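Local coordinates for nucleotidyl transferase AbiEii/AbiGii toxin family protein (Mycobacterium tuberculosis, PDB 6Y56) that is MenT4, an AbiEii-family nucleotidyltransferase toxin of a toxin-antitoxin system that probably acts by modifying tRNA acceptor stems, at residues V199-V204 and A268-W273; D210-R215 and C276-R281. All coordinates share one frame; numbering follows the deposited sequence.

Contact 1: residues V199-V204 and A268-W273; sequences VRRLWV and ADEQRW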
loop_
_atom_site.group_PDB
_atom_site.type_symbol
_atom_site.label_atom_id
_atom_site.label_comp_id
_atom_site.label_asym_id
_atom_site.label_seq_id
_atom_site.Cartn_x
_atom_site.Cartn_y
_atom_site.Cartn_z
ATOM N N VAL A 199 -6.943 -14.182 -6.351
ATOM C CA VAL A 199 -5.735 -13.738 -5.658
ATOM C C VAL A 199 -4.535 -14.572 -6.093
ATOM O O VAL A 199 -3.455 -14.036 -6.379
ATOM C CB VAL A 199 -5.933 -13.759 -4.131
ATOM C CG1 VAL A 199 -4.589 -13.563 -3.424
ATOM C CG2 VAL A 199 -6.878 -12.657 -3.716
ATOM N N ARG A 200 -4.709 -15.890 -6.200
ATOM C CA ARG A 200 -3.597 -16.747 -6.589
ATOM C C ARG A 200 -3.152 -16.462 -8.016
ATOM O O ARG A 200 -1.946 -16.385 -8.296
ATOM C CB ARG A 200 -4.017 -18.207 -6.434
ATOM C CG ARG A 200 -2.961 -19.228 -6.836
ATOM C CD ARG A 200 -3.421 -20.664 -6.549
ATOM N NE ARG A 200 -4.676 -20.960 -7.224
ATOM C CZ ARG A 200 -5.773 -21.430 -6.639
ATOM N NH1 ARG A 200 -5.806 -21.717 -5.346
ATOM N NH2 ARG A 200 -6.851 -21.638 -7.376
ATOM N N ARG A 201 -4.112 -16.311 -8.934
ATOM C CA ARG A 201 -3.794 -15.994 -10.322
ATOM C C ARG A 201 -3.072 -14.661 -10.423
ATOM O O ARG A 201 -2.017 -14.560 -11.065
ATOM C CB ARG A 201 -5.078 -16.004 -11.161
ATOM C CG ARG A 201 -4.938 -15.499 -12.598
ATOM C CD ARG A 201 -3.925 -16.299 -13.394
ATOM N NE ARG A 201 -4.253 -17.723 -13.466
ATOM C CZ ARG A 201 -4.819 -18.316 -14.515
ATOM N NH1 ARG A 201 -5.044 -19.625 -14.489
ATOM N NH2 ARG A 201 -5.151 -17.609 -15.587
ATOM N N LEU A 202 -3.606 -13.635 -9.768
ATOM C CA LEU A 202 -2.983 -12.318 -9.812
ATOM C C LEU A 202 -1.594 -12.342 -9.190
ATOM O O LEU A 202 -0.688 -11.662 -9.680
ATOM C CB LEU A 202 -3.864 -11.295 -9.098
ATOM C CG LEU A 202 -5.093 -10.830 -9.861
ATOM C CD1 LEU A 202 -5.960 -9.992 -8.938
ATOM C CD2 LEU A 202 -4.655 -10.025 -11.066
ATOM N N TRP A 203 -1.412 -13.098 -8.099
ATOM C CA TRP A 203 -0.099 -13.212 -7.465
ATOM C C TRP A 203 0.940 -13.720 -8.457
ATOM O O TRP A 203 2.015 -13.131 -8.613
ATOM C CB TRP A 203 -0.196 -14.149 -6.256
ATOM C CG TRP A 203 1.102 -14.475 -5.586
ATOM C CD1 TRP A 203 2.004 -13.598 -5.063
ATOM C CD2 TRP A 203 1.629 -15.782 -5.353
ATOM N NE1 TRP A 203 3.055 -14.285 -4.505
ATOM C CE2 TRP A 203 2.854 -15.628 -4.675
ATOM C CE3 TRP A 203 1.184 -17.069 -5.653
ATOM C CZ2 TRP A 203 3.643 -16.716 -4.286
ATOM C CZ3 TRP A 203 1.957 -18.142 -5.270
ATOM C CH2 TRP A 203 3.179 -17.958 -4.593
ATOM N N VAL A 204 0.621 -14.802 -9.165
ATOM C CA VAL A 204 1.567 -15.350 -10.132
ATOM C C VAL A 204 1.877 -14.330 -11.219
ATOM O O VAL A 204 3.034 -14.161 -11.617
ATOM C CB VAL A 204 1.036 -16.671 -10.720
ATOM C CG1 VAL A 204 1.947 -17.168 -11.852
ATOM C CG2 VAL A 204 0.921 -17.707 -9.628
ATOM N N ALA A 268 -2.225 -25.652 -13.997
ATOM C CA ALA A 268 -1.161 -25.964 -14.946
ATOM C C ALA A 268 -0.567 -24.698 -15.557
ATOM O O ALA A 268 0.659 -24.590 -15.714
ATOM C CB ALA A 268 -1.675 -26.915 -16.031
ATOM N N ASP A 269 -1.415 -23.723 -15.897
ATOM C CA ASP A 269 -0.918 -22.480 -16.485
ATOM C C ASP A 269 -0.063 -21.708 -15.483
ATOM O O ASP A 269 1.043 -21.264 -15.811
ATOM C CB ASP A 269 -2.086 -21.616 -16.954
ATOM C CG ASP A 269 -2.749 -22.147 -18.222
ATOM O OD1 ASP A 269 -2.118 -22.930 -18.966
ATOM O OD2 ASP A 269 -3.913 -21.758 -18.467
ATOM N N GLU A 270 -0.546 -21.582 -14.246
ATOM C CA GLU A 270 0.201 -20.882 -13.206
ATOM C C GLU A 270 1.557 -21.530 -12.959
ATOM O O GLU A 270 2.563 -20.833 -12.766
ATOM C CB GLU A 270 -0.653 -20.831 -11.936
ATOM C CG GLU A 270 -1.813 -19.845 -12.095
ATOM C CD GLU A 270 -2.979 -20.062 -11.150
ATOM O OE1 GLU A 270 -2.976 -21.020 -10.347
ATOM O OE2 GLU A 270 -3.929 -19.251 -11.215
ATOM N N GLN A 271 1.607 -22.866 -12.970
ATOM C CA GLN A 271 2.875 -23.559 -12.761
ATOM C C GLN A 271 3.858 -23.287 -13.888
ATOM O O GLN A 271 5.068 -23.184 -13.650
ATOM C CB GLN A 271 2.623 -25.056 -12.613
ATOM C CG GLN A 271 1.898 -25.398 -11.332
ATOM C CD GLN A 271 1.764 -26.889 -11.117
ATOM O OE1 GLN A 271 2.666 -27.670 -11.451
ATOM N NE2 GLN A 271 0.638 -27.300 -10.540
ATOM N N ARG A 272 3.362 -23.181 -15.120
ATOM C CA ARG A 272 4.218 -22.809 -16.239
ATOM C C ARG A 272 4.722 -21.377 -16.084
ATOM O O ARG A 272 5.920 -21.100 -16.253
ATOM C CB ARG A 272 3.433 -22.973 -17.540
ATOM C CG ARG A 272 4.203 -22.605 -18.794
ATOM C CD ARG A 272 3.483 -23.069 -20.073
ATOM N NE ARG A 272 2.280 -22.295 -20.338
ATOM C CZ ARG A 272 1.053 -22.703 -20.039
ATOM N NH1 ARG A 272 0.864 -23.887 -19.471
ATOM N NH2 ARG A 272 0.012 -21.927 -20.308
ATOM N N TRP A 273 3.821 -20.450 -15.747
ATOM C CA TRP A 273 4.213 -19.049 -15.671
ATOM C C TRP A 273 5.162 -18.795 -14.515
ATOM O O TRP A 273 5.971 -17.861 -14.583
ATOM C CB TRP A 273 2.975 -18.166 -15.572
ATOM C CG TRP A 273 2.101 -18.310 -16.768
ATOM C CD1 TRP A 273 2.492 -18.640 -18.029
ATOM C CD2 TRP A 273 0.684 -18.148 -16.812
ATOM N NE1 TRP A 273 1.398 -18.697 -18.867
ATOM C CE2 TRP A 273 0.273 -18.407 -18.135
ATOM C CE3 TRP A 273 -0.284 -17.827 -15.852
ATOM C CZ2 TRP A 273 -1.065 -18.331 -18.528
ATOM C CZ3 TRP A 273 -1.611 -17.756 -16.241
ATOM C CH2 TRP A 273 -1.986 -18.006 -17.571
HETATM O O HOH W 1 -6.022 -19.532 -9.620
HETATM O O HOH W 2 -5.352 -22.532 -9.707
HETATM O O HOH W 3 -5.750 -20.143 -17.392
HETATM O O HOH W 4 -6.251 -22.238 -15.946
#
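Glu-270 OE2 is gripped from two directions: Arg-201 NE donates to it at 2.7 Å in a nearly straight bond (171°), and the O of water 1 donates to Glu-270 OE2 at 2.6 Å. That water in turn accepts from Arg-200 NE. The arginine N-H arrives on the anti side of the oxygen, and the guanidinium and carboxylate planes stand almost perpendicular, 88° apart, so this is a single-point salt bridge. Two successive bends, chi2 and chi3 both 59°, curl the Arg-201 chain and set NE against the acid. Glu-270 OE1 lies 3.6 Å from Arg-200 NE, a longer salt bridge, with water 2 donating to OE1 and accepting only weakly from Arg-200 NE; Arg-200 NH1 goes instead to the carbonyl of Phe-262. One face of the Arg-201 guanidinium takes the rim of the Trp-273 indole, Trp-273 CZ3 standing 3.6 Å from Arg-201 NH2, while NH1 pairs with Asp-267 and reaches Asp-269 OD2 through water 3. The indole NE1 bonds to Glu-283. Val-204 CG1 sits 4.0 Å from Trp-273 CB. The helix segments run roughly parallel, their axes 10.3 Å apart; Arg-201 and Glu-270 bridge much of that separation, with Val-204 and Trp-273 beside them. Flanked by this apolar packing, a buried carboxylate with two arginines and ordered waters round it is probably held in its charged form.

Contact 2: residues D210-R215 and C276-R281; sequences DVVDDR and CDERHR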
loop_
_atom_site.group_PDB
_atom_site.type_symbol
_atom_site.label_atom_id
_atom_site.label_comp_id
_atom_site.label_asym_id
_atom_site.label_seq_id
_atom_site.Cartn_x
_atom_site.Cartn_y
_atom_site.Cartn_z
ATOM N N ASP A 210 7.264 -8.694 -11.908
ATOM C CA ASP A 210 8.298 -8.229 -10.991
ATOM C C ASP A 210 9.659 -8.804 -11.355
ATOM O O ASP A 210 10.666 -8.079 -11.361
ATOM C CB ASP A 210 7.951 -8.653 -9.565
ATOM C CG ASP A 210 6.762 -7.900 -8.984
ATOM O OD1 ASP A 210 6.340 -6.876 -9.557
ATOM O OD2 ASP A 210 6.264 -8.359 -7.931
ATOM N N VAL A 211 9.704 -10.099 -11.666
ATOM C CA VAL A 211 10.953 -10.778 -11.995
ATOM C C VAL A 211 11.396 -10.440 -13.414
ATOM O O VAL A 211 12.535 -10.019 -13.638
ATOM C CB VAL A 211 10.793 -12.298 -11.799
ATOM C CG1 VAL A 211 12.025 -13.055 -12.321
ATOM C CG2 VAL A 211 10.561 -12.620 -10.335
ATOM N N VAL A 212 10.521 -10.662 -14.403
ATOM C CA VAL A 212 10.928 -10.568 -15.803
ATOM C C VAL A 212 11.175 -9.124 -16.201
ATOM O O VAL A 212 12.169 -8.807 -16.869
ATOM C CB VAL A 212 9.887 -11.235 -16.718
ATOM C CG1 VAL A 212 10.228 -10.989 -18.190
ATOM C CG2 VAL A 212 9.800 -12.720 -16.425
ATOM N N ASP A 213 10.273 -8.230 -15.822
ATOM C CA ASP A 213 10.388 -6.850 -16.270
ATOM C C ASP A 213 11.093 -5.945 -15.273
ATOM O O ASP A 213 11.918 -5.119 -15.678
ATOM C CB ASP A 213 9.019 -6.279 -16.648
ATOM C CG ASP A 213 8.485 -6.881 -17.946
ATOM O OD1 ASP A 213 9.306 -7.232 -18.829
ATOM O OD2 ASP A 213 7.254 -7.010 -18.075
ATOM N N ASP A 214 10.813 -6.111 -13.980
ATOM C CA ASP A 214 11.438 -5.222 -12.963
ATOM C C ASP A 214 12.738 -5.816 -12.405
ATOM O O ASP A 214 13.410 -5.107 -11.651
ATOM C CB ASP A 214 10.448 -4.837 -11.865
ATOM C CG ASP A 214 9.295 -3.993 -12.378
ATOM O OD1 ASP A 214 9.343 -3.580 -13.552
ATOM O OD2 ASP A 214 8.358 -3.769 -11.601
ATOM N N ARG A 215 13.062 -7.061 -12.764
ATOM C CA ARG A 215 14.307 -7.745 -12.304
ATOM C C ARG A 215 14.385 -7.764 -10.771
ATOM O O ARG A 215 15.489 -7.679 -10.232
ATOM C CB ARG A 215 15.548 -7.119 -12.951
ATOM C CG ARG A 215 15.487 -7.074 -14.469
ATOM C CD ARG A 215 16.545 -6.160 -15.054
ATOM N NE ARG A 215 16.989 -6.605 -16.364
ATOM C CZ ARG A 215 18.017 -6.082 -17.016
ATOM N NH1 ARG A 215 18.699 -5.086 -16.478
ATOM N NH2 ARG A 215 18.358 -6.557 -18.199
ATOM N N CYS A 276 8.845 -17.655 -14.623
ATOM C CA CYS A 276 9.288 -16.281 -14.878
ATOM C C CYS A 276 10.185 -16.214 -16.115
ATOM O O CYS A 276 11.306 -15.692 -16.089
ATOM C CB CYS A 276 9.939 -15.641 -13.648
ATOM S SG CYS A 276 8.855 -15.590 -12.209
ATOM N N ASP A 277 9.663 -16.750 -17.213
ATOM C CA ASP A 277 10.370 -16.867 -18.480
ATOM C C ASP A 277 9.753 -15.891 -19.473
ATOM O O ASP A 277 8.529 -15.872 -19.653
ATOM C CB ASP A 277 10.246 -18.298 -19.008
ATOM C CG ASP A 277 11.211 -18.602 -20.141
ATOM O OD1 ASP A 277 11.467 -17.717 -20.986
ATOM O OD2 ASP A 277 11.711 -19.747 -20.184
ATOM N N GLU A 278 10.606 -15.091 -20.118
ATOM C CA GLU A 278 10.155 -14.123 -21.112
ATOM C C GLU A 278 9.312 -14.766 -22.208
ATOM O O GLU A 278 8.426 -14.115 -22.771
ATOM C CB GLU A 278 11.379 -13.421 -21.711
ATOM C CG GLU A 278 11.143 -12.738 -23.044
ATOM C CD GLU A 278 10.365 -11.454 -22.890
ATOM O OE1 GLU A 278 10.532 -10.790 -21.844
ATOM O OE2 GLU A 278 9.574 -11.118 -23.801
ATOM N N ARG A 279 9.547 -16.044 -22.510
ATOM C CA ARG A 279 8.828 -16.682 -23.606
ATOM C C ARG A 279 7.330 -16.763 -23.358
ATOM O O ARG A 279 6.571 -16.969 -24.309
ATOM C CB ARG A 279 9.375 -18.080 -23.888
ATOM C CG ARG A 279 9.158 -19.082 -22.768
ATOM C CD ARG A 279 9.938 -20.361 -23.033
ATOM N NE ARG A 279 9.112 -21.551 -22.854
ATOM C CZ ARG A 279 9.132 -22.314 -21.765
ATOM N NH1 ARG A 279 9.946 -22.013 -20.764
ATOM N NH2 ARG A 279 8.342 -23.378 -21.679
ATOM N N HIS A 280 6.886 -16.607 -22.112
ATOM C CA HIS A 280 5.470 -16.667 -21.787
ATOM C C HIS A 280 4.793 -15.306 -21.777
ATOM O O HIS A 280 3.637 -15.218 -21.347
ATOM C CB HIS A 280 5.250 -17.394 -20.453
ATOM C CG HIS A 280 5.749 -18.803 -20.443
ATOM N ND1 HIS A 280 6.597 -19.282 -19.469
ATOM C CD2 HIS A 280 5.528 -19.834 -21.291
ATOM C CE1 HIS A 280 6.875 -20.551 -19.713
ATOM N NE2 HIS A 280 6.237 -20.911 -20.813
ATOM N N ARG A 281 5.459 -14.255 -22.276
ATOM C CA ARG A 281 4.913 -12.904 -22.171
ATOM C C ARG A 281 3.513 -12.804 -22.763
ATOM O O ARG A 281 2.620 -12.203 -22.159
ATOM C CB ARG A 281 5.830 -11.889 -22.845
ATOM C CG ARG A 281 5.274 -10.472 -22.751
ATOM C CD ARG A 281 6.246 -9.424 -23.273
ATOM N NE ARG A 281 7.544 -9.488 -22.611
ATOM C CZ ARG A 281 7.845 -8.854 -21.485
ATOM N NH1 ARG A 281 6.939 -8.105 -20.878
ATOM N NH2 ARG A 281 9.060 -8.975 -20.963
#
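A salt-bridge network joins the C-terminal end of helix 196-212 to the turn that leads into helix 281-292. Asp-213 and Arg-281 meet end-on from opposite directions: NH2 of Arg-281 bonds to Asp-213 OD1 at 2.8 Å, and NH1 of Arg-281 to Asp-213 OD2 at 3.0 Å. Both carboxylate oxygens use their syn lone pairs, and the two flat groups are nearly coplanar, 23° apart, which makes a bidentate pairing. Glu-278, in the same segment as Arg-281, takes the NE-NH2 edge of the guanidinium, Arg-281 NE reaching Glu-278 OE2 at 2.9 Å in an almost perfectly straight bond (179°). Held by an acid along two edges, the guanidinium has little freedom to rotate. The extended start of Arg-281 and its bend at chi3 (-55°) turn the group to face both acids. Beside the salt bridges, Val-212 CG1 lies 3.6 Å from Arg-281 NH2, and Val-212 CG2 packs against the backbone of Cys-276, 3.3 Å from its carbonyl O. Val-211 adds apolar contact, its CG1 3.6 Å from Cys-276 CB. The turn is shaped from within by an Asx turn, Asp-277 OD1 accepting from Arg-279 N at 3.0 Å. Cys-276 leaves helical geometry with positive phi after helix 268-273, and its carbonyl is taken by Arg-219, while Trp-208 of helix 196-212 touches both Asp-213 and Arg-281; the contact thus sits where the connection between helices 268-273 and 281-292 passes the end of helix 196-212.

How the contacts relate
From the N terminus, the chain completes the six-stranded mixed sheet before it reaches helix 196-212, which supplies the first segment of both contacts: 199-204 near its start, 210-215 at and beyond its end. It then passes through helices 224-227, 240-243 and 249-259, with no strand on the way, and returns as helix 268-273 to close contact 1, then as segment 276-281, the turn and first residue of helix 281-292, to close contact 2. The two loops therefore cross. Their centres are about 13 Å apart, and they touch directly where Arg-272 CG lies 3.3 Å from His-280 NE2. Together they tie successive returning elements along helix 196-212, up to the start of the C-terminal helix 281-292.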